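Local coordinates for SVP1-like protein 2 (Kluyveromyces lactis, PDB 4V16), which is a PROPPIN-family beta-propeller that probably binds phosphoinositides and so associates with membranes, and is probably involved in mitochondrial or peroxisomal functions and amino acid signalling, at residues G293-W298 and A304-L309; V115-K120 and W125-E130. All coordinates share one frame; numbering follows the deposited sequence.

Overall arrangement
Following the chain from its N terminus, contact 2 forms first: residues 125-130 fold back on strand 115-120 and close a short turn of four residues. That strand is the third of an antiparallel four-strand sheet, and the returning chain leads to the fourth, 132-133. Contact 1 comes much later and closes the five-residue connection between its segments, where strand 303-312 returns along strand 293-298 as the two middle strands of the last four-strand sheet. The two loops follow in series, neither enclosing nor crossing the other. The centres of the two contacts lie about 35 Å apart, on opposite sides of the chain's centre; they belong to different four-stranded sheets, and so to different blades of the seven-bladed propeller.

Contact 1. Residues G293-W298 and A304-L309; sequences GLVIVW and ADTFKL
Strands 293-298 and 304-309 run antiparallel, their axes approaching to 4.6 Å at 165°, with Leu294-Phe307 and Ile296-Asp305 as hydrogen-bonded pairs. The four backbone bonds are unequal: Phe307 N to Leu294 O spans 2.8 Å, while Leu294 N to Phe307 O is longer, 3.2 Å. One face of the sheet carries Leu294, Ile296, Asp305 and Phe307. Here Ile296 CG1, anti to its own carbonyl carbon (chi1 -53°), meets ring atom CE1 of Phe307 at 3.6 Å, and the CG2 branch lies over one face of the Trp298 indole, towards its rim. Beyond the last paired residues, Trp298 NE1 donates to Asp305 OD2 at 2.7 Å, coming from above the carboxylate plane, with ring and carboxylate turned 67° apart. Asp305 OD1 forms a salt bridge with Arg325 of the next strand, so each carboxylate oxygen has its own partner. A leucine in place of Trp298 would probably leave OD2 without its indole donor and Ile296 CG2 without its flat cover. On the other face, Val295 CG1 touches Ala304 CB. This is the central beta hairpin of a four-stranded propeller blade.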
ATOM      1  N   GLY A 293     -13.435   4.365  10.428  1.00 32.22           N
ATOM      2  CA  GLY A 293     -12.422   3.798  11.302  1.00 34.89           C
ATOM      3  C   GLY A 293     -11.120   3.504  10.583  1.00 34.06           C
ATOM      4  O   GLY A 293     -11.123   2.924   9.497  1.00 33.97           O
ATOM      5  N   LEU A 294     -10.008   3.907  11.195  1.00 32.91           N
ATOM      6  CA  LEU A 294      -8.676   3.649  10.655  1.00 30.83           C
ATOM      7  C   LEU A 294      -7.833   2.853  11.637  1.00 31.48           C
ATOM      8  O   LEU A 294      -8.106   2.839  12.839  1.00 29.59           O
ATOM      9  CB  LEU A 294      -7.944   4.952  10.327  1.00 27.02           C
ATOM     10  CG  LEU A 294      -8.465   5.818   9.182  1.00 33.19           C
ATOM     11  CD1 LEU A 294      -9.673   6.630   9.620  1.00 46.40           C
ATOM     12  CD2 LEU A 294      -7.358   6.733   8.684  1.00 33.46           C
ATOM     13  N   VAL A 295      -6.798   2.204  11.114  1.00 29.72           N
ATOM     14  CA  VAL A 295      -5.789   1.566  11.945  1.00 27.36           C
ATOM     15  C   VAL A 295      -4.397   1.905  11.416  1.00 28.49           C
ATOM     16  O   VAL A 295      -4.100   1.678  10.242  1.00 28.83           O
ATOM     17  CB  VAL A 295      -5.968   0.035  11.997  1.00 28.16           C
ATOM     18  CG1 VAL A 295      -4.815  -0.619  12.752  1.00 29.41           C
ATOM     19  CG2 VAL A 295      -7.290  -0.321  12.655  1.00 34.72           C
ATOM     20  N   ILE A 296      -3.556   2.454  12.289  1.00 27.40           N
ATOM     21  CA  ILE A 296      -2.161   2.731  11.959  1.00 29.98           C
ATOM     22  C   ILE A 296      -1.276   1.658  12.578  1.00 30.14           C
ATOM     23  O   ILE A 296      -1.250   1.504  13.799  1.00 35.52           O
ATOM     24  CB  ILE A 296      -1.705   4.114  12.468  1.00 30.61           C
ATOM     25  CG1 ILE A 296      -2.653   5.216  11.990  1.00 28.01           C
ATOM     26  CG2 ILE A 296      -0.279   4.408  12.013  1.00 31.71           C
ATOM     27  CD1 ILE A 296      -2.749   5.355  10.484  1.00 34.52           C
ATOM     28  N   VAL A 297      -0.556   0.919  11.738  1.00 26.25           N
ATOM     29  CA  VAL A 297       0.342  -0.130  12.211  1.00 31.00           C
ATOM     30  C   VAL A 297       1.775   0.385  12.300  1.00 29.84           C
ATOM     31  O   VAL A 297       2.313   0.913  11.326  1.00 32.70           O
ATOM     32  CB  VAL A 297       0.295  -1.363  11.290  1.00 29.72           C
ATOM     33  CG1 VAL A 297       1.390  -2.357  11.655  1.00 27.94           C
ATOM     34  CG2 VAL A 297      -1.075  -2.024  11.372  1.00 31.03           C
ATOM     35  N   TRP A 298       2.384   0.221  13.471  1.00 30.11           N
ATOM     36  CA  TRP A 298       3.757   0.659  13.702  1.00 33.01           C
ATOM     37  C   TRP A 298       4.697  -0.548  13.748  1.00 33.32           C
ATOM     38  O   TRP A 298       4.659  -1.320  14.705  1.00 31.77           O
ATOM     39  CB  TRP A 298       3.856   1.450  15.005  1.00 37.43           C
ATOM     40  CG  TRP A 298       2.965   2.655  15.051  1.00 34.89           C
ATOM     41  CD1 TRP A 298       1.738   2.744  15.639  1.00 33.39           C
ATOM     42  CD2 TRP A 298       3.235   3.946  14.486  1.00 30.64           C
ATOM     43  NE1 TRP A 298       1.226   4.009  15.478  1.00 30.03           N
ATOM     44  CE2 TRP A 298       2.125   4.765  14.774  1.00 32.05           C
ATOM     45  CE3 TRP A 298       4.306   4.487  13.767  1.00 26.01           C
ATOM     46  CZ2 TRP A 298       2.054   6.098  14.368  1.00 30.88           C
ATOM     47  CZ3 TRP A 298       4.234   5.810  13.363  1.00 31.84           C
ATOM     48  CH2 TRP A 298       3.114   6.599  13.665  1.00 31.34           C
ATOM     49  N   ALA A 304      -0.463  -1.160  17.058  1.00 35.30           N
ATOM     50  CA  ALA A 304      -1.579  -0.808  16.185  1.00 32.87           C
ATOM     51  C   ALA A 304      -2.525   0.182  16.866  1.00 37.83           C
ATOM     52  O   ALA A 304      -3.147  -0.137  17.881  1.00 35.48           O
ATOM     53  CB  ALA A 304      -2.334  -2.056  15.769  1.00 31.20           C
ATOM     54  N   ASP A 305      -2.625   1.381  16.296  1.00 38.86           N
ATOM     55  CA  ASP A 305      -3.508   2.423  16.814  1.00 39.58           C
ATOM     56  C   ASP A 305      -4.850   2.415  16.090  1.00 32.51           C
ATOM     57  O   ASP A 305      -4.896   2.550  14.872  1.00 33.48           O
ATOM     58  CB  ASP A 305      -2.858   3.804  16.667  1.00 44.92           C
ATOM     59  CG  ASP A 305      -1.653   3.987  17.569  1.00 45.21           C
ATOM     60  OD1 ASP A 305      -1.651   3.429  18.684  1.00 47.44           O
ATOM     61  OD2 ASP A 305      -0.707   4.696  17.164  1.00 45.67           O
ATOM     62  N   THR A 306      -5.936   2.270  16.845  1.00 34.58           N
ATOM     63  CA  THR A 306      -7.282   2.296  16.278  1.00 36.31           C
ATOM     64  C   THR A 306      -7.900   3.685  16.419  1.00 36.35           C
ATOM     65  O   THR A 306      -7.976   4.226  17.523  1.00 38.35           O
ATOM     66  CB  THR A 306      -8.201   1.267  16.958  1.00 40.60           C
ATOM     67  OG1 THR A 306      -7.598  -0.032  16.896  1.00 38.40           O
ATOM     68  CG2 THR A 306      -9.565   1.229  16.277  1.00 34.93           C
ATOM     69  N   PHE A 307      -8.348   4.249  15.299  1.00 33.36           N
ATOM     70  CA  PHE A 307      -8.935   5.588  15.279  1.00 30.40           C
ATOM     71  C   PHE A 307     -10.418   5.555  14.924  1.00 37.75           C
ATOM     72  O   PHE A 307     -10.863   4.700  14.156  1.00 42.17           O
ATOM     73  CB  PHE A 307      -8.199   6.481  14.278  1.00 28.82           C
ATOM     74  CG  PHE A 307      -6.823   6.884  14.719  1.00 30.17           C
ATOM     75  CD1 PHE A 307      -5.724   6.101  14.408  1.00 26.69           C
ATOM     76  CD2 PHE A 307      -6.626   8.053  15.436  1.00 33.34           C
ATOM     77  CE1 PHE A 307      -4.456   6.472  14.808  1.00 27.99           C
ATOM     78  CE2 PHE A 307      -5.359   8.432  15.840  1.00 32.59           C
ATOM     79  CZ  PHE A 307      -4.272   7.639  15.526  1.00 32.52           C
ATOM     80  N   LYS A 308     -11.175   6.495  15.488  1.00 36.67           N
ATOM     81  CA  LYS A 308     -12.559   6.724  15.083  1.00 38.33           C
ATOM     82  C   LYS A 308     -12.682   8.097  14.431  1.00 35.72           C
ATOM     83  O   LYS A 308     -12.199   9.094  14.966  1.00 37.37           O
ATOM     84  CB  LYS A 308     -13.510   6.621  16.280  1.00 38.48           C
ATOM     85  CG  LYS A 308     -14.988   6.819  15.932  1.00 33.53           C
ATOM     86  CD  LYS A 308     -15.530   5.678  15.073  1.00 52.79           C
ATOM     87  CE  LYS A 308     -16.915   5.986  14.522  1.00 58.50           C
ATOM     88  NZ  LYS A 308     -17.940   6.132  15.592  1.00 57.83           N
ATOM     89  N   LEU A 309     -13.328   8.138  13.270  1.00 36.45           N
ATOM     90  CA  LEU A 309     -13.553   9.390  12.560  1.00 36.39           C
ATOM     91  C   LEU A 309     -14.946   9.919  12.882  1.00 37.29           C
ATOM     92  O   LEU A 309     -15.935   9.478  12.298  1.00 43.75           O
ATOM     93  CB  LEU A 309     -13.384   9.188  11.052  1.00 39.43           C
ATOM     94  CG  LEU A 309     -13.542  10.426  10.166  1.00 33.85           C
ATOM     95  CD1 LEU A 309     -12.569  11.524  10.564  1.00 38.30           C
ATOM     96  CD2 LEU A 309     -13.345  10.052   8.705  1.00 38.65           C
TER

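Contact 2. Residues V115-K120 and W125-E130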
ATOM      1  N   VAL A 115      12.885  -2.324 -12.854  1.00 44.69           N
ATOM      2  CA  VAL A 115      11.943  -2.971 -13.763  1.00 44.02           C
ATOM      3  C   VAL A 115      10.691  -3.510 -13.064  1.00 39.96           C
ATOM      4  O   VAL A 115      10.737  -3.895 -11.894  1.00 41.33           O
ATOM      5  CB  VAL A 115      12.650  -4.129 -14.501  1.00 41.98           C
ATOM      6  CG1 VAL A 115      11.660  -5.030 -15.209  1.00 43.63           C
ATOM      7  CG2 VAL A 115      13.669  -3.580 -15.492  1.00 41.21           C
ATOM      8  N   ILE A 116       9.582  -3.531 -13.802  1.00 34.48           N
ATOM      9  CA  ILE A 116       8.343  -4.163 -13.353  1.00 39.60           C
ATOM     10  C   ILE A 116       8.080  -5.432 -14.163  1.00 40.12           C
ATOM     11  O   ILE A 116       7.941  -5.372 -15.386  1.00 42.04           O
ATOM     12  CB  ILE A 116       7.130  -3.217 -13.491  1.00 37.88           C
ATOM     13  CG1 ILE A 116       7.314  -1.978 -12.612  1.00 35.66           C
ATOM     14  CG2 ILE A 116       5.834  -3.944 -13.116  1.00 30.34           C
ATOM     15  CD1 ILE A 116       6.267  -0.900 -12.834  1.00 35.35           C
ATOM     16  N   SER A 117       8.004  -6.570 -13.477  1.00 34.74           N
ATOM     17  CA  SER A 117       7.718  -7.851 -14.122  1.00 34.78           C
ATOM     18  C   SER A 117       6.291  -8.294 -13.825  1.00 33.44           C
ATOM     19  O   SER A 117       5.779  -8.063 -12.730  1.00 34.42           O
ATOM     20  CB  SER A 117       8.704  -8.922 -13.656  1.00 33.81           C
ATOM     21  OG  SER A 117      10.041  -8.517 -13.888  1.00 39.32           O
ATOM     22  N   ILE A 118       5.660  -8.939 -14.803  1.00 34.57           N
ATOM     23  CA  ILE A 118       4.277  -9.383 -14.675  1.00 30.64           C
ATOM     24  C   ILE A 118       4.144 -10.863 -15.036  1.00 36.31           C
ATOM     25  O   ILE A 118       4.216 -11.235 -16.209  1.00 41.42           O
ATOM     26  CB  ILE A 118       3.339  -8.547 -15.572  1.00 36.75           C
ATOM     27  CG1 ILE A 118       3.442  -7.064 -15.198  1.00 35.52           C
ATOM     28  CG2 ILE A 118       1.895  -9.036 -15.444  1.00 39.87           C
ATOM     29  CD1 ILE A 118       2.666  -6.130 -16.114  1.00 40.33           C
ATOM     30  N   PHE A 119       3.948 -11.696 -14.016  1.00 37.65           N
ATOM     31  CA  PHE A 119       3.755 -13.131 -14.207  1.00 40.33           C
ATOM     32  C   PHE A 119       2.273 -13.488 -14.119  1.00 40.14           C
ATOM     33  O   PHE A 119       1.460 -12.689 -13.657  1.00 43.58           O
ATOM     34  CB  PHE A 119       4.538 -13.931 -13.163  1.00 36.14           C
ATOM     35  CG  PHE A 119       5.997 -13.578 -13.091  1.00 40.29           C
ATOM     36  CD1 PHE A 119       6.423 -12.479 -12.361  1.00 38.77           C
ATOM     37  CD2 PHE A 119       6.943 -14.350 -13.744  1.00 40.28           C
ATOM     38  CE1 PHE A 119       7.766 -12.153 -12.289  1.00 39.57           C
ATOM     39  CE2 PHE A 119       8.288 -14.030 -13.674  1.00 42.52           C
ATOM     40  CZ  PHE A 119       8.698 -12.929 -12.948  1.00 40.78           C
ATOM     41  N   LYS A 120       1.933 -14.695 -14.563  1.00 44.52           N
ATOM     42  CA  LYS A 120       0.570 -15.207 -14.461  1.00 41.78           C
ATOM     43  C   LYS A 120       0.344 -15.833 -13.090  1.00 43.15           C
ATOM     44  O   LYS A 120       1.237 -16.486 -12.547  1.00 41.66           O
ATOM     45  CB  LYS A 120       0.302 -16.238 -15.563  1.00 41.12           C
ATOM     46  CG  LYS A 120      -1.071 -16.898 -15.500  1.00 38.91           C
ATOM     47  CD  LYS A 120      -1.150 -18.085 -16.442  1.00 39.94           C
ATOM     48  CE  LYS A 120      -2.509 -18.765 -16.370  1.00 52.59           C
ATOM     49  NZ  LYS A 120      -2.589 -19.965 -17.252  1.00 59.02           N
ATOM     50  N   TRP A 125       2.596 -20.210 -14.499  1.00 52.39           N
ATOM     51  CA  TRP A 125       3.259 -19.163 -13.713  1.00 49.82           C
ATOM     52  C   TRP A 125       4.363 -18.466 -14.513  1.00 48.39           C
ATOM     53  O   TRP A 125       5.458 -18.231 -13.998  1.00 43.58           O
ATOM     54  CB  TRP A 125       3.847 -19.742 -12.417  1.00 47.57           C
ATOM     55  CG  TRP A 125       2.871 -20.553 -11.613  1.00 52.72           C
ATOM     56  CD1 TRP A 125       2.630 -21.891 -11.722  1.00 49.49           C
ATOM     57  CD2 TRP A 125       2.006 -20.073 -10.576  1.00 52.59           C
ATOM     58  NE1 TRP A 125       1.666 -22.275 -10.821  1.00 53.70           N
ATOM     59  CE2 TRP A 125       1.268 -21.177 -10.104  1.00 54.24           C
ATOM     60  CE3 TRP A 125       1.784 -18.818 -10.001  1.00 52.50           C
ATOM     61  CZ2 TRP A 125       0.324 -21.065  -9.084  1.00 55.07           C
ATOM     62  CZ3 TRP A 125       0.844 -18.708  -8.988  1.00 48.77           C
ATOM     63  CH2 TRP A 125       0.127 -19.825  -8.541  1.00 47.44           C
ATOM     64  N   ASN A 126       4.063 -18.128 -15.765  1.00 47.69           N
ATOM     65  CA  ASN A 126       5.043 -17.541 -16.675  1.00 44.39           C
ATOM     66  C   ASN A 126       4.858 -16.036 -16.851  1.00 49.64           C
ATOM     67  O   ASN A 126       3.835 -15.477 -16.455  1.00 48.11           O
ATOM     68  CB  ASN A 126       4.960 -18.221 -18.043  1.00 47.92           C
ATOM     69  CG  ASN A 126       3.655 -17.924 -18.763  1.00 46.50           C
ATOM     70  OD1 ASN A 126       2.571 -18.036 -18.188  1.00 47.74           O
ATOM     71  ND2 ASN A 126       3.757 -17.532 -20.026  1.00 49.26           N
ATOM     72  N   LYS A 127       5.851 -15.388 -17.459  1.00 49.44           N
ATOM     73  CA  LYS A 127       5.764 -13.963 -17.761  1.00 46.21           C
ATOM     74  C   LYS A 127       4.779 -13.739 -18.901  1.00 49.89           C
ATOM     75  O   LYS A 127       4.793 -14.466 -19.895  1.00 54.30           O
ATOM     76  CB  LYS A 127       7.135 -13.392 -18.128  1.00 39.65           C
ATOM     77  CG  LYS A 127       8.254 -13.858 -17.218  1.00 47.41           C
ATOM     78  CD  LYS A 127       9.531 -13.050 -17.411  1.00 47.93           C
ATOM     79  CE  LYS A 127       9.450 -11.696 -16.723  1.00 46.21           C
ATOM     80  NZ  LYS A 127      10.790 -11.056 -16.598  1.00 43.33           N
ATOM     81  N   ILE A 128       3.931 -12.728 -18.752  1.00 47.32           N
ATOM     82  CA  ILE A 128       2.863 -12.466 -19.710  1.00 50.33           C
ATOM     83  C   ILE A 128       3.272 -11.402 -20.725  1.00 51.94           C
ATOM     84  O   ILE A 128       2.756 -11.366 -21.842  1.00 52.70           O
ATOM     85  CB  ILE A 128       1.580 -12.017 -18.987  1.00 53.87           C
ATOM     86  CG1 ILE A 128       1.145 -13.095 -17.991  1.00 56.43           C
ATOM     87  CG2 ILE A 128       0.460 -11.730 -19.990  1.00 66.93           C
ATOM     88  CD1 ILE A 128      -0.023 -12.696 -17.134  1.00 63.88           C
ATOM     89  N   THR A 129       4.203 -10.542 -20.329  1.00 47.35           N
ATOM     90  CA  THR A 129       4.630  -9.440 -21.177  1.00 46.19           C
ATOM     91  C   THR A 129       6.116  -9.165 -21.014  1.00 48.63           C
ATOM     92  O   THR A 129       6.754  -9.678 -20.093  1.00 44.78           O
ATOM     93  CB  THR A 129       3.852  -8.157 -20.852  1.00 50.38           C
ATOM     94  OG1 THR A 129       4.317  -7.087 -21.685  1.00 59.05           O
ATOM     95  CG2 THR A 129       4.040  -7.784 -19.385  1.00 51.63           C
ATOM     96  N   GLU A 130       6.662  -8.356 -21.916  1.00 50.27           N
ATOM     97  CA  GLU A 130       8.038  -7.906 -21.790  1.00 45.87           C
ATOM     98  C   GLU A 130       8.144  -6.981 -20.585  1.00 50.14           C
ATOM     99  O   GLU A 130       7.218  -6.224 -20.285  1.00 49.92           O
ATOM    100  CB  GLU A 130       8.496  -7.200 -23.057  1.00 43.33           C
TER
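Lys120 N donates to Asn126 O over 2.8 Å, bent to 145° at the hydrogen, and this bond joins the end of strand 115-120 to the chain returning from the turn. Ile128 N to Ile118 O is longer, 3.0 Å, but straighter, 170° at the hydrogen. Between the two bonds, Phe119 and Lys127 face each other in a single backbone bridge, their CA atoms 4.2 Å apart. Their side chains run side by side in the same direction: Lys127 CG lies 3.5 Å from Phe119 CE2, and CE stays close to CE2 and CZ. The lysine chain bends at chi3 (78°), and its NZ forms a salt bridge with Asp131 OD1, while OD2 of the same carboxylate is hydrogen-bonded to Ser117 OG, which is also hydrogen-bonded to Gln112 NE2. Ile128 CD1 packs on Lys120 CA at 3.7 Å, while Thr129 CG2 sits 3.9 Å from Ile118 CD1. At the turn, Trp125 CE3 approaches Lys120 O at 3.5 Å, and the indole meets Phe121 edge-to-face. Segment 125-130 is thus the returning connection between the third and fourth strands of a beta-propeller blade, 115-120 and 132-133, tied to the former by one bridge and two backbone bonds.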